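Local coordinates for putative uncharacterized protein PH1404 (Pyrococcus horikoshii, PDB 3AF6) that probably terminates transcription by cleaving nascent RNA, acting as a zinc-dependent endonuclease and 5'-3' exonuclease, at residues D17-V22 with T33-E38; E57-L62 with K68-R73. All blocks are in the same frame, centred on the assembly; numbering follows the deposited sequence.

Contact 1 of 2, residues D17-V22 with T33-E38; sequences DIRAVV and TEIEFE
Arg19 and Val22 of the helix meet Ile35 of the strand in two ways, one polar and one apolar. In the polar part, the Arg19 guanidinium turns an edge to the Ile35 carbonyl. Arg19 NH2 donates to Ile35 O at 2.7 Å with an N-H...O angle of 149°, and Arg19 NE adds a weak bond to the same Ile35 O at 3.2 Å. One oxygen thus takes both N-H groups, which limits rotation of the guanidinium. Arg19 NH2 approaches from well above the carbonyl plane. Glu34 OE1 lies 4.9 Å from Arg19 NH2, where a modest electrostatic attraction is possible, though the charged atoms do not touch.

The fold explains why this carbonyl is available. In the first KH domain (KHa), strand 32-38 is an outermost strand of a three-stranded sheet. Glu34 and Glu36 make the backbone bonds to strand 41-46, while Ile35 O points to the outer edge, where Arg19 reaches it.

The apolar part centres on Ile35. Its chain is extended (chi2 179°), carrying Ile35 CD1 tip to tip against Val22 CG1 at 3.2 Å. The Arg19 chain, also extended, slides past Ile35 in the opposite direction, with Arg19 CG 4.0 Å from Ile35 CD1. The axes of segments 17-22 and 33-38 approach to 9.7 Å and their N-to-C directions differ by 130°.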
# COMPACT_ATOMS: atom_id res chain seq x y z
N ASP A 17 -3.46 10.31 -35.11
CA ASP A 17 -3.53 11.76 -34.98
C ASP A 17 -2.43 12.23 -34.03
O ASP A 17 -1.99 13.38 -34.09
CB ASP A 17 -4.90 12.20 -34.44
CG ASP A 17 -6.03 11.82 -35.38
OD1 ASP A 17 -7.19 12.20 -35.11
OD2 ASP A 17 -5.76 11.13 -36.39
N ILE A 18 -1.99 11.34 -33.15
CA ILE A 18 -0.92 11.64 -32.21
C ILE A 18 0.36 11.67 -33.04
O ILE A 18 1.16 12.60 -32.97
CB ILE A 18 -0.78 10.54 -31.12
CG1 ILE A 18 -2.04 10.49 -30.24
CG2 ILE A 18 0.46 10.80 -30.27
CD1 ILE A 18 -2.24 11.71 -29.37
N ARG A 19 0.53 10.62 -33.85
CA ARG A 19 1.69 10.48 -34.71
C ARG A 19 1.78 11.62 -35.72
O ARG A 19 2.85 11.92 -36.24
CB ARG A 19 1.64 9.13 -35.43
CG ARG A 19 1.78 7.95 -34.48
CD ARG A 19 1.56 6.61 -35.19
NE ARG A 19 1.98 5.49 -34.35
CZ ARG A 19 1.87 4.21 -34.68
NH1 ARG A 19 1.34 3.88 -35.85
NH2 ARG A 19 2.30 3.27 -33.86
N ALA A 20 0.65 12.27 -35.98
CA ALA A 20 0.61 13.37 -36.93
C ALA A 20 1.09 14.67 -36.29
O ALA A 20 1.46 15.62 -36.99
CB ALA A 20 -0.80 13.55 -37.46
N VAL A 21 1.08 14.73 -34.96
CA VAL A 21 1.51 15.92 -34.25
C VAL A 21 2.88 15.73 -33.62
O VAL A 21 3.60 16.69 -33.36
CB VAL A 21 0.50 16.31 -33.14
CG1 VAL A 21 0.43 15.22 -32.10
CG2 VAL A 21 0.89 17.64 -32.52
N VAL A 22 3.25 14.47 -33.37
CA VAL A 22 4.55 14.16 -32.78
C VAL A 22 5.62 14.30 -33.86
O VAL A 22 6.61 15.00 -33.67
CB VAL A 22 4.58 12.73 -32.20
CG1 VAL A 22 4.23 11.73 -33.28
CG2 VAL A 22 5.95 12.43 -31.62
N THR A 33 10.88 5.22 -34.77
CA THR A 33 10.56 3.87 -35.21
C THR A 33 9.13 3.44 -34.87
O THR A 33 8.48 2.78 -35.67
CB THR A 33 11.55 2.84 -34.59
OG1 THR A 33 11.54 2.96 -33.17
CG2 THR A 33 12.95 3.09 -35.11
N GLU A 34 8.66 3.83 -33.69
CA GLU A 34 7.30 3.48 -33.28
C GLU A 34 6.79 4.36 -32.16
O GLU A 34 7.56 4.94 -31.40
CB GLU A 34 7.23 2.02 -32.83
CG GLU A 34 5.84 1.58 -32.40
CD GLU A 34 5.81 0.21 -31.75
OE1 GLU A 34 4.71 -0.27 -31.41
OE2 GLU A 34 6.89 -0.39 -31.58
N ILE A 35 5.47 4.45 -32.08
CA ILE A 35 4.80 5.23 -31.04
C ILE A 35 3.57 4.44 -30.63
O ILE A 35 2.59 4.36 -31.37
CB ILE A 35 4.36 6.61 -31.56
CG1 ILE A 35 5.59 7.38 -32.07
CG2 ILE A 35 3.71 7.41 -30.45
CD1 ILE A 35 5.27 8.74 -32.62
N GLU A 36 3.63 3.83 -29.45
CA GLU A 36 2.53 3.03 -28.94
C GLU A 36 2.13 3.49 -27.54
O GLU A 36 2.80 4.33 -26.94
CB GLU A 36 2.93 1.56 -28.89
CG GLU A 36 4.27 1.31 -28.20
CD GLU A 36 4.53 -0.16 -27.92
OE1 GLU A 36 4.29 -0.99 -28.82
OE2 GLU A 36 4.99 -0.47 -26.79
N PHE A 37 1.04 2.93 -27.03
CA PHE A 37 0.57 3.26 -25.69
C PHE A 37 0.98 2.16 -24.72
O PHE A 37 0.78 0.98 -24.99
CB PHE A 37 -0.96 3.39 -25.67
CG PHE A 37 -1.47 4.76 -26.01
CD1 PHE A 37 -1.09 5.87 -25.26
CD2 PHE A 37 -2.34 4.95 -27.07
CE1 PHE A 37 -1.59 7.14 -25.55
CE2 PHE A 37 -2.84 6.21 -27.37
CZ PHE A 37 -2.46 7.31 -26.61
N GLU A 38 1.59 2.55 -23.61
CA GLU A 38 2.00 1.60 -22.58
C GLU A 38 1.32 2.03 -21.30
O GLU A 38 1.73 3.01 -20.67
CB GLU A 38 3.52 1.62 -22.38
CG GLU A 38 4.26 0.54 -23.15
CD GLU A 38 5.75 0.57 -22.89
OE1 GLU A 38 6.16 0.47 -21.71
OE2 GLU A 38 6.51 0.68 -23.88

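Contact 2 of 2, residues E57-L62 with K68-R73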
# COMPACT_ATOMS: atom_id res chain seq x y z
N GLU A 57 13.22 19.57 -22.51
CA GLU A 57 12.58 20.87 -22.85
C GLU A 57 11.57 20.73 -23.98
O GLU A 57 10.64 21.53 -24.09
CB GLU A 57 13.64 21.90 -23.23
CG GLU A 57 14.48 22.36 -22.04
CD GLU A 57 15.60 23.30 -22.44
OE1 GLU A 57 16.24 23.87 -21.54
OE2 GLU A 57 15.84 23.45 -23.66
N LEU A 58 11.75 19.73 -24.83
CA LEU A 58 10.82 19.49 -25.93
C LEU A 58 9.70 18.61 -25.39
O LEU A 58 8.52 18.90 -25.57
CB LEU A 58 11.52 18.77 -27.09
CG LEU A 58 10.60 18.32 -28.24
CD1 LEU A 58 9.95 19.55 -28.87
CD2 LEU A 58 11.38 17.53 -29.27
N ILE A 59 10.10 17.54 -24.72
CA ILE A 59 9.16 16.59 -24.13
C ILE A 59 8.10 17.34 -23.33
O ILE A 59 6.90 17.14 -23.54
CB ILE A 59 9.90 15.61 -23.21
CG1 ILE A 59 11.04 14.95 -23.98
CG2 ILE A 59 8.94 14.57 -22.68
CD1 ILE A 59 11.96 14.11 -23.12
N LYS A 60 8.54 18.20 -22.41
CA LYS A 60 7.63 18.97 -21.57
C LYS A 60 6.55 19.66 -22.41
O LYS A 60 5.40 19.76 -21.98
CB LYS A 60 8.42 20.03 -20.78
CG LYS A 60 9.07 21.11 -21.65
CD LYS A 60 9.89 22.10 -20.83
CE LYS A 60 10.51 23.18 -21.72
NZ LYS A 60 11.35 24.14 -20.96
N ASP A 61 6.92 20.13 -23.59
CA ASP A 61 5.98 20.80 -24.48
C ASP A 61 5.09 19.79 -25.19
O ASP A 61 3.87 19.97 -25.28
CB ASP A 61 6.72 21.65 -25.52
CG ASP A 61 7.44 22.84 -24.92
OD1 ASP A 61 6.76 23.73 -24.36
OD2 ASP A 61 8.68 22.90 -25.00
N LEU A 62 5.71 18.73 -25.70
CA LEU A 62 4.98 17.69 -26.41
C LEU A 62 3.88 17.13 -25.53
O LEU A 62 2.77 16.86 -25.99
CB LEU A 62 5.95 16.58 -26.83
CG LEU A 62 5.51 15.57 -27.89
CD1 LEU A 62 6.68 14.69 -28.26
CD2 LEU A 62 4.36 14.73 -27.37
N LYS A 68 -0.79 14.25 -22.10
CA LYS A 68 -0.40 12.90 -21.72
C LYS A 68 0.99 12.83 -21.11
O LYS A 68 1.67 13.85 -20.97
CB LYS A 68 -0.44 11.97 -22.94
CG LYS A 68 -1.85 11.71 -23.45
CD LYS A 68 -1.85 10.75 -24.63
CE LYS A 68 -3.28 10.39 -25.02
NZ LYS A 68 -4.13 11.59 -25.27
N ARG A 69 1.39 11.63 -20.73
CA ARG A 69 2.71 11.38 -20.14
C ARG A 69 3.52 10.62 -21.18
O ARG A 69 3.29 9.43 -21.42
CB ARG A 69 2.57 10.53 -18.87
CG ARG A 69 3.88 10.03 -18.31
CD ARG A 69 4.75 11.17 -17.85
NE ARG A 69 6.04 10.70 -17.35
CZ ARG A 69 6.93 11.49 -16.77
NH1 ARG A 69 6.68 12.78 -16.61
NH2 ARG A 69 8.09 10.98 -16.35
N ILE A 70 4.48 11.31 -21.79
CA ILE A 70 5.30 10.70 -22.83
C ILE A 70 6.68 10.25 -22.37
O ILE A 70 7.40 10.99 -21.69
CB ILE A 70 5.46 11.66 -24.03
CG1 ILE A 70 5.87 13.04 -23.52
CG2 ILE A 70 4.15 11.75 -24.80
CD1 ILE A 70 5.97 14.08 -24.60
N SER A 71 7.04 9.03 -22.74
CA SER A 71 8.33 8.45 -22.41
C SER A 71 9.02 8.06 -23.70
O SER A 71 8.56 7.16 -24.42
CB SER A 71 8.15 7.21 -21.53
OG SER A 71 9.40 6.58 -21.29
N VAL A 72 10.12 8.74 -24.01
CA VAL A 72 10.88 8.47 -25.22
C VAL A 72 12.15 7.70 -24.89
O VAL A 72 12.96 8.13 -24.07
CB VAL A 72 11.22 9.78 -25.96
CG1 VAL A 72 11.92 10.73 -25.02
CG2 VAL A 72 12.07 9.48 -27.18
N ARG A 73 12.32 6.54 -25.52
CA ARG A 73 13.48 5.69 -25.27
C ARG A 73 14.09 5.27 -26.61
O ARG A 73 13.49 5.48 -27.66
CB ARG A 73 13.04 4.45 -24.50
CG ARG A 73 12.08 4.72 -23.36
CD ARG A 73 11.10 3.55 -23.20
NE ARG A 73 10.05 3.85 -22.23
CZ ARG A 73 8.98 3.09 -22.02
NH1 ARG A 73 8.08 3.44 -21.11
NH2 ARG A 73 8.81 1.97 -22.71
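In the KH domain KHa, Ile59 and Leu62 of helix 59-66 pack on Ile70 and Val72 of strand 70-74, joining helix 59-66 to the outermost strand that runs parallel to strand 41-46. This is the helix and strand pair that lines the nucleic-acid groove in KH domains. Consistent with this, the bound RNA analogue hydrogen-bonds to Ile70 O and packs on Ile59 and Arg69.

Between the two segments the contact is apolar and buries 217 Å². Strand alternation sends Ile70 and Val72 to the helix, with Ser71 on the other face. Ile70 is central. Its CG1 stands between the backbone N and the carbonyl carbon (chi1 49°), and an extended chi2 carries CD1 on toward the helix. There Ile70 CD1 comes against the flank of Leu62, 3.3 Å from Leu62 CD2 and 3.4 Å from Leu62 CB. With Leu62 CG anti to the backbone N, the terminal isopropyl part (CG, CD1 and CD2) swings toward Ile70, although the bond to CB does not aim at the strand. A second branch of Ile70, CG2, lies 3.9 Å from Leu62 CD2.

Ile59 crosses Ile70 at a slant, its CG2 branch lying 3.5 Å from Ile70 CG1. The backbone takes part too, since Ile59 O is 3.4 Å from Ile70 CD1, a van der Waals approach. The longer branch of Ile59 serves the next residue on this face, Ile59 CD1 lying 3.9 Å from Val72 CG1. On the reverse face of the strand, Arg73 NE donates to Ser71 OG at 3.0 Å with an N-H...O angle of 147°, the oxygen tilted 21° from the guanidinium plane.

How the contacts relate
Contacts 1 and 2, centred 11 Å apart, engage the two outermost strands of one KHa sheet, with strand 41-46 between them. Both helices lie on the same face: Val22 CG2 of contact 1 is 4.1 Å from Leu62 CD1 of contact 2, Phe37 CZ packs at 3.6 Å on Lys68 CE, and Ile35 and Ile70 each touch Leu42 of the middle strand. Across the other face, Glu38 OE2 and Arg73 NH2 form a salt bridge of 2.9 Å that spans the outer strands. Contact 2 borders the bound RNA analogue. The centres of contacts 1 and 2 are about 33 and 29 Å from the centre of the chain, and both lie away from the two zinc ions of the nuclease site.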